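Local structure of pentafunctional AROM polypeptide (5SWV) at residues 53-58 / 98-103; 60-65 / 105-110. The protein probably catalyses five successive steps of the shikimate pathway when full-length, this fragment holding its dehydroquinate dehydratase and shikimate dehydrogenase parts. All coordinates share one frame; numbering follows the deposited sequence.

Interaction 1. Residues 53-58 / 98-103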
ATOM      1  N   ASN A  53      17.428  30.374  13.001  1.00 74.99           N
ATOM      2  CA  ASN A  53      18.678  29.672  13.355  1.00 73.72           C
ATOM      3  C   ASN A  53      19.102  28.584  12.336  1.00 70.50           C
ATOM      4  O   ASN A  53      20.187  28.007  12.488  1.00 71.01           O
ATOM      5  CB  ASN A  53      18.567  29.065  14.761  1.00 74.59           C
ATOM      6  CG  ASN A  53      17.887  27.702  14.760  1.00 75.79           C
ATOM      7  OD1 ASN A  53      16.735  27.559  14.336  1.00 74.26           O
ATOM      8  ND2 ASN A  53      18.607  26.688  15.226  1.00 76.34           N
ATOM      9  N   GLY A  54      18.251  28.317  11.327  1.00 67.18           N
ATOM     10  CA  GLY A  54      18.521  27.361  10.236  1.00 59.95           C
ATOM     11  C   GLY A  54      17.936  25.962  10.413  1.00 58.02           C
ATOM     12  O   GLY A  54      18.036  25.137   9.513  1.00 55.91           O
ATOM     13  N   ILE A  55      17.332  25.689  11.570  1.00 55.88           N
ATOM     14  CA  ILE A  55      16.856  24.349  11.929  1.00 53.48           C
ATOM     15  C   ILE A  55      15.347  24.345  12.009  1.00 51.19           C
ATOM     16  O   ILE A  55      14.760  25.246  12.603  1.00 51.86           O
ATOM     17  CB  ILE A  55      17.423  23.914  13.306  1.00 53.70           C
ATOM     18  CG1 ILE A  55      18.948  23.828  13.243  1.00 54.88           C
ATOM     19  CG2 ILE A  55      16.837  22.585  13.777  1.00 52.92           C
ATOM     20  CD1 ILE A  55      19.472  22.981  12.093  1.00 55.66           C
ATOM     21  N   SER A  56      14.725  23.323  11.422  1.00 47.76           N
ATOM     22  CA  SER A  56      13.295  23.115  11.575  1.00 46.10           C
ATOM     23  C   SER A  56      12.951  22.932  13.076  1.00 45.41           C
ATOM     24  O   SER A  56      13.607  22.165  13.773  1.00 46.75           O
ATOM     25  CB  SER A  56      12.845  21.900  10.751  1.00 44.69           C
ATOM     26  OG  SER A  56      12.988  22.115   9.358  1.00 43.86           O
ATOM     27  N   SER A  57      11.952  23.653  13.578  1.00 43.90           N
ATOM     28  CA  SER A  57      11.536  23.512  14.981  1.00 43.42           C
ATOM     29  C   SER A  57      10.760  22.226  15.178  1.00 43.56           C
ATOM     30  O   SER A  57      10.163  21.714  14.233  1.00 43.55           O
ATOM     31  CB  SER A  57      10.648  24.681  15.400  1.00 42.80           C
ATOM     32  OG  SER A  57       9.426  24.657  14.679  1.00 41.88           O
ATOM     33  N   LEU A  58      10.739  21.724  16.409  1.00 44.39           N
ATOM     34  CA  LEU A  58       9.948  20.523  16.755  1.00 44.40           C
ATOM     35  C   LEU A  58       8.483  20.618  16.365  1.00 44.51           C
ATOM     36  O   LEU A  58       7.917  19.661  15.843  1.00 44.47           O
ATOM     37  CB  LEU A  58      10.016  20.230  18.255  1.00 45.97           C
ATOM     38  CG  LEU A  58      10.952  19.125  18.726  1.00 46.79           C
ATOM     39  CD1 LEU A  58      12.385  19.377  18.272  1.00 47.69           C
ATOM     40  CD2 LEU A  58      10.875  19.007  20.245  1.00 47.23           C
ATOM     41  N   LYS A  98      19.414  15.291  17.892  1.00 36.72           N
ATOM     42  CA  LYS A  98      18.968  14.363  18.947  1.00 37.02           C
ATOM     43  C   LYS A  98      17.572  14.698  19.430  1.00 36.12           C
ATOM     44  O   LYS A  98      16.715  13.819  19.502  1.00 35.28           O
ATOM     45  CB  LYS A  98      19.932  14.399  20.118  1.00 37.99           C
ATOM     46  CG  LYS A  98      19.491  13.622  21.344  1.00 38.82           C
ATOM     47  CD  LYS A  98      20.669  13.371  22.278  1.00 40.09           C
ATOM     48  CE  LYS A  98      21.209  14.639  22.929  1.00 40.72           C
ATOM     49  NZ  LYS A  98      20.393  14.978  24.118  1.00 41.27           N
ATOM     50  N   GLU A  99      17.361  15.977  19.730  1.00 35.65           N
ATOM     51  CA  GLU A  99      16.048  16.474  20.109  1.00 35.93           C
ATOM     52  C   GLU A  99      15.009  16.108  19.072  1.00 35.83           C
ATOM     53  O   GLU A  99      13.932  15.657  19.434  1.00 37.05           O
ATOM     54  CB  GLU A  99      16.055  17.983  20.278  1.00 36.90           C
ATOM     55  CG  GLU A  99      14.795  18.522  20.942  1.00 38.05           C
ATOM     56  CD  GLU A  99      14.676  20.043  20.910  1.00 39.29           C
ATOM     57  OE1 GLU A  99      15.336  20.697  20.052  1.00 39.91           O
ATOM     58  OE2 GLU A  99      13.899  20.580  21.744  1.00 39.91           O
ATOM     59  N   LEU A 100      15.325  16.291  17.790  1.00 35.41           N
ATOM     60  CA  LEU A 100      14.371  15.984  16.720  1.00 34.82           C
ATOM     61  C   LEU A 100      14.081  14.494  16.622  1.00 34.06           C
ATOM     62  O   LEU A 100      12.925  14.096  16.467  1.00 33.55           O
ATOM     63  CB  LEU A 100      14.831  16.530  15.357  1.00 35.19           C
ATOM     64  CG  LEU A 100      14.545  18.024  15.093  1.00 35.80           C
ATOM     65  CD1 LEU A 100      15.454  18.595  13.999  1.00 35.77           C
ATOM     66  CD2 LEU A 100      13.081  18.263  14.742  1.00 35.55           C
ATOM     67  N   MET A 101      15.116  13.675  16.729  1.00 33.51           N
ATOM     68  CA  MET A 101      14.940  12.233  16.596  1.00 33.43           C
ATOM     69  C   MET A 101      14.148  11.652  17.769  1.00 32.90           C
ATOM     70  O   MET A 101      13.308  10.780  17.582  1.00 31.95           O
ATOM     71  CB  MET A 101      16.299  11.529  16.412  1.00 34.06           C
ATOM     72  CG  MET A 101      16.934  11.801  15.051  1.00 34.05           C
ATOM     73  SD  MET A 101      18.532  11.002  14.783  1.00 34.98           S
ATOM     74  CE  MET A 101      19.666  12.080  15.643  1.00 35.00           C
ATOM     75  N   LEU A 102      14.402  12.156  18.972  1.00 33.42           N
ATOM     76  CA  LEU A 102      13.622  11.771  20.148  1.00 33.53           C
ATOM     77  C   LEU A 102      12.148  12.069  19.978  1.00 34.48           C
ATOM     78  O   LEU A 102      11.289  11.266  20.347  1.00 34.50           O
ATOM     79  CB  LEU A 102      14.126  12.501  21.382  1.00 33.65           C
ATOM     80  CG  LEU A 102      15.455  12.003  21.945  1.00 34.03           C
ATOM     81  CD1 LEU A 102      15.960  12.916  23.061  1.00 34.01           C
ATOM     82  CD2 LEU A 102      15.356  10.563  22.427  1.00 34.23           C
ATOM     83  N   SER A 103      11.861  13.243  19.436  1.00 35.59           N
ATOM     84  CA  SER A 103      10.483  13.642  19.168  1.00 36.75           C
ATOM     85  C   SER A 103       9.776  12.693  18.186  1.00 37.37           C
ATOM     86  O   SER A 103       8.600  12.332  18.379  1.00 37.67           O
ATOM     87  CB  SER A 103      10.455  15.073  18.649  1.00 36.99           C
ATOM     88  OG  SER A 103       9.253  15.325  17.974  1.00 37.81           O
TER

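Interaction 2. Residues 60-65 / 105-110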
ATOM      1  N   PHE A  60       7.054  22.394  14.024  1.00 42.73           N
ATOM      2  CA  PHE A  60       6.936  22.322  12.569  1.00 41.83           C
ATOM      3  C   PHE A  60       7.110  20.896  12.024  1.00 40.65           C
ATOM      4  O   PHE A  60       6.252  20.362  11.311  1.00 38.98           O
ATOM      5  CB  PHE A  60       7.962  23.257  11.930  1.00 42.03           C
ATOM      6  CG  PHE A  60       8.018  23.155  10.439  1.00 42.51           C
ATOM      7  CD1 PHE A  60       6.995  23.674   9.659  1.00 42.58           C
ATOM      8  CD2 PHE A  60       9.085  22.521   9.811  1.00 42.95           C
ATOM      9  CE1 PHE A  60       7.042  23.573   8.281  1.00 43.12           C
ATOM     10  CE2 PHE A  60       9.142  22.423   8.424  1.00 42.84           C
ATOM     11  CZ  PHE A  60       8.118  22.951   7.660  1.00 42.82           C
ATOM     12  N   VAL A  61       8.229  20.286  12.384  1.00 40.11           N
ATOM     13  CA  VAL A  61       8.531  18.938  11.942  1.00 39.64           C
ATOM     14  C   VAL A  61       7.400  17.997  12.321  1.00 39.65           C
ATOM     15  O   VAL A  61       6.984  17.191  11.514  1.00 39.78           O
ATOM     16  CB  VAL A  61       9.872  18.430  12.510  1.00 39.69           C
ATOM     17  CG1 VAL A  61      10.115  16.974  12.110  1.00 39.82           C
ATOM     18  CG2 VAL A  61      11.013  19.301  12.004  1.00 39.44           C
ATOM     19  N   ALA A  62       6.885  18.133  13.536  1.00 39.97           N
ATOM     20  CA  ALA A  62       5.761  17.334  13.982  1.00 39.85           C
ATOM     21  C   ALA A  62       4.473  17.592  13.184  1.00 40.42           C
ATOM     22  O   ALA A  62       3.773  16.640  12.833  1.00 39.96           O
ATOM     23  CB  ALA A  62       5.527  17.569  15.455  1.00 40.26           C
ATOM     24  N   GLU A  63       4.155  18.859  12.906  1.00 41.68           N
ATOM     25  CA  GLU A  63       2.973  19.192  12.078  1.00 42.93           C
ATOM     26  C   GLU A  63       3.107  18.552  10.709  1.00 42.35           C
ATOM     27  O   GLU A  63       2.152  17.981  10.194  1.00 42.17           O
ATOM     28  CB  GLU A  63       2.776  20.704  11.933  1.00 45.94           C
ATOM     29  CG  GLU A  63       1.938  21.329  13.050  1.00 49.86           C
ATOM     30  CD  GLU A  63       2.446  22.691  13.550  1.00 53.86           C
ATOM     31  OE1 GLU A  63       2.105  23.055  14.716  1.00 54.70           O
ATOM     32  OE2 GLU A  63       3.184  23.390  12.799  1.00 55.68           O
ATOM     33  N   GLN A  64       4.316  18.614  10.155  1.00 41.41           N
ATOM     34  CA  GLN A  64       4.615  18.017   8.863  1.00 40.76           C
ATOM     35  C   GLN A  64       4.430  16.505   8.863  1.00 40.64           C
ATOM     36  O   GLN A  64       3.754  15.970   7.994  1.00 40.00           O
ATOM     37  CB  GLN A  64       6.039  18.361   8.447  1.00 40.74           C
ATOM     38  CG  GLN A  64       6.256  19.837   8.186  1.00 40.82           C
ATOM     39  CD  GLN A  64       5.776  20.235   6.822  1.00 41.30           C
ATOM     40  OE1 GLN A  64       6.469  20.002   5.832  1.00 44.15           O
ATOM     41  NE2 GLN A  64       4.597  20.831   6.744  1.00 41.20           N
ATOM     42  N   ILE A  65       5.014  15.824   9.843  1.00 40.99           N
ATOM     43  CA  ILE A  65       4.926  14.367   9.922  1.00 41.79           C
ATOM     44  C   ILE A  65       3.488  13.888  10.069  1.00 42.85           C
ATOM     45  O   ILE A  65       3.096  12.898   9.441  1.00 42.53           O
ATOM     46  CB  ILE A  65       5.781  13.785  11.080  1.00 42.33           C
ATOM     47  CG1 ILE A  65       7.282  14.061  10.857  1.00 42.23           C
ATOM     48  CG2 ILE A  65       5.560  12.271  11.245  1.00 42.30           C
ATOM     49  CD1 ILE A  65       7.824  13.659   9.505  1.00 41.86           C
ATOM     50  N   MET A 105      10.359   9.563  17.668  1.00 38.81           N
ATOM     51  CA  MET A 105      10.074   8.293  18.318  1.00 39.90           C
ATOM     52  C   MET A 105       8.860   8.464  19.234  1.00 40.29           C
ATOM     53  O   MET A 105       8.011   7.577  19.311  1.00 38.61           O
ATOM     54  CB  MET A 105      11.321   7.760  19.051  1.00 40.81           C
ATOM     55  CG  MET A 105      12.452   7.443  18.068  1.00 41.78           C
ATOM     56  SD  MET A 105      14.107   6.977  18.638  1.00 44.16           S
ATOM     57  CE  MET A 105      14.254   7.821  20.201  1.00 44.15           C
ATOM     58  N   ARG A 106       8.753   9.620  19.880  1.00 41.64           N
ATOM     59  CA  ARG A 106       7.580   9.916  20.697  1.00 43.24           C
ATOM     60  C   ARG A 106       6.276   9.891  19.896  1.00 43.29           C
ATOM     61  O   ARG A 106       5.278   9.423  20.422  1.00 42.64           O
ATOM     62  CB  ARG A 106       7.716  11.240  21.472  1.00 44.90           C
ATOM     63  CG  ARG A 106       8.207  11.061  22.901  1.00 46.52           C
ATOM     64  CD  ARG A 106       8.310  12.384  23.642  1.00 47.94           C
ATOM     65  NE  ARG A 106       9.468  13.163  23.178  1.00 49.98           N
ATOM     66  CZ  ARG A 106       9.454  14.431  22.735  1.00 50.86           C
ATOM     67  NH1 ARG A 106       8.330  15.154  22.683  1.00 50.02           N
ATOM     68  NH2 ARG A 106      10.605  14.995  22.343  1.00 51.91           N
ATOM     69  N   TYR A 107       6.256  10.375  18.648  1.00 43.68           N
ATOM     70  CA  TYR A 107       5.011  10.267  17.846  1.00 44.04           C
ATOM     71  C   TYR A 107       4.973   9.065  16.883  1.00 42.86           C
ATOM     72  O   TYR A 107       4.251   9.084  15.894  1.00 42.50           O
ATOM     73  CB  TYR A 107       4.563  11.604  17.185  1.00 45.56           C
ATOM     74  CG  TYR A 107       5.588  12.401  16.404  1.00 47.19           C
ATOM     75  CD1 TYR A 107       6.122  11.920  15.191  1.00 47.57           C
ATOM     76  CD2 TYR A 107       6.002  13.667  16.845  1.00 47.88           C
ATOM     77  CE1 TYR A 107       7.060  12.669  14.465  1.00 46.98           C
ATOM     78  CE2 TYR A 107       6.939  14.413  16.115  1.00 48.13           C
ATOM     79  CZ  TYR A 107       7.466  13.908  14.931  1.00 46.32           C
ATOM     80  OH  TYR A 107       8.386  14.636  14.231  1.00 44.90           O
ATOM     81  N   GLY A 108       5.719   8.006  17.201  1.00 42.70           N
ATOM     82  CA  GLY A 108       5.568   6.700  16.541  1.00 42.43           C
ATOM     83  C   GLY A 108       5.990   6.572  15.080  1.00 42.68           C
ATOM     84  O   GLY A 108       5.304   5.901  14.301  1.00 43.08           O
ATOM     85  N   CYS A 109       7.106   7.206  14.704  1.00 41.91           N
ATOM     86  CA  CYS A 109       7.746   6.917  13.425  1.00 41.21           C
ATOM     87  C   CYS A 109       8.195   5.466  13.466  1.00 40.16           C
ATOM     88  O   CYS A 109       8.663   4.990  14.506  1.00 39.75           O
ATOM     89  CB  CYS A 109       8.940   7.837  13.151  1.00 41.93           C
ATOM     90  SG  CYS A 109       8.468   9.504  12.619  1.00 44.18           S
ATOM     91  N   ASP A 110       8.052   4.776  12.334  1.00 38.95           N
ATOM     92  CA  ASP A 110       8.373   3.349  12.245  1.00 37.44           C
ATOM     93  C   ASP A 110       9.869   3.115  12.313  1.00 36.97           C
ATOM     94  O   ASP A 110      10.318   2.203  13.013  1.00 37.75           O
ATOM     95  CB  ASP A 110       7.807   2.751  10.972  1.00 36.86           C
ATOM     96  CG  ASP A 110       6.318   2.945  10.868  1.00 36.99           C
ATOM     97  OD1 ASP A 110       5.891   4.085  10.565  1.00 35.86           O
ATOM     98  OD2 ASP A 110       5.587   1.957  11.098  1.00 37.88           O
TER

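Interaction 1. Residues 53-58 / 98-103
The carboxylate of Glu-99 offers one face to the isopropyl end of Leu-58. Both methyls lie on that same side of its plane: CD1 of Leu-58 sits above the carboxyl carbon, 3.6 Å from Glu-99 CD, and the other methyl, CD2 of Leu-58, is displaced toward Glu-99 OE2 at 3.7 Å. Neither OE1 nor OE2 of Glu-99 is hydrogen-bonded to residues 53-58, so the contact is van der Waals packing of a carboxylate group, probably charged, on a hydrocarbon. The glutamate reaches across because CG is trans to the backbone N (chi1 -168°) and the chain beyond it is extended.

On its other side Leu-58 CD1 meets Leu-100 CD2 at 3.8 Å, while its branch carbon CG lies 4.1 Å from Ser-103 CB. Glu-99, Leu-100 and Ser-103, from neighbouring turns of helix 94-106, thus all pack against Leu-58. Leu-58 opens helix 58-69, and Ser-57 before it is the N-cap, its OG also bonded to Asp-48; in the TIM barrel of this type I dehydroquinase domain, these two helices follow each other on the outside of the parallel strands.

Leu-100 extends the contact into the preceding loop. Its CD1 lies 4.0 Å from Ser-56 O and 4.2 Å from Ile-55 CG2, whose side chain also rests on Phe-89.

Interaction 2. Residues 60-65 / 105-110
Tyr-107 reaches from the end of helix 94-106 to the side of helix 58-69, meeting Val-61, Ala-62 and Ile-65. Its CB already points at residues 60-65, and chi1 of 50° places CG between the backbone N and the carbonyl carbon, sending the ring outward to the opposing helix. Beyond CG the two halves of the ring meet different partners, both from the same side of its plane: CD1 lies 4.0 Å from Ile-65 CG2 and CE1 closes on that same methyl to 3.6 Å, whereas CE2 comes within 3.5 Å of Ala-62 CB. CZ passes near the backbone of the helix, 3.9 Å from Ala-62 CA. At the tip, OH is in packing contact with Ile-65 CG1 and Val-61 CG1, each at 3.6 Å. The ring meets the aliphatic groups obliquely, although the isoleucine and tyrosine side chains as wholes cross at about a right angle.

Tyr-107 is the first residue to leave helical phi/psi, and a Schellman motif ends the helix there: Gly-108, with positive phi, is C-prime, and Gly-108 N bonds to Met-105 O while Cys-109 N bonds to Ala-104 O. The turn leads into strand 111-115 of the TIM barrel. Cys-109 then points back, its SG 4.2 Å from Ile-65 CG2. Phe-78 of the intervening strand 76-79 touches Val-61, Ile-65, Tyr-107 and Cys-109, while Asp-110 forms a salt bridge with Arg-69.

How the interactions relate
From the N terminus, the chain passes through 53-58, enters helix 58-69 with 60-65, and continues through strand 76-79 to helix 94-106, which carries 98-103 and the start of 105-110. Each contact closes a loop with 39 residues between its segments. Because the order is first segment of interaction 1, first of interaction 2, second of 1, second of 2, the loops cross instead of nesting. Interaction 1 ties the start of helix 58-69 to the middle of helix 94-106; interaction 2 ties the body of the former to the end of the latter. They join at Val-61, whose CG2 lies 3.4 Å from Ser-56 CB and 3.6 Å from Leu-100 CD2.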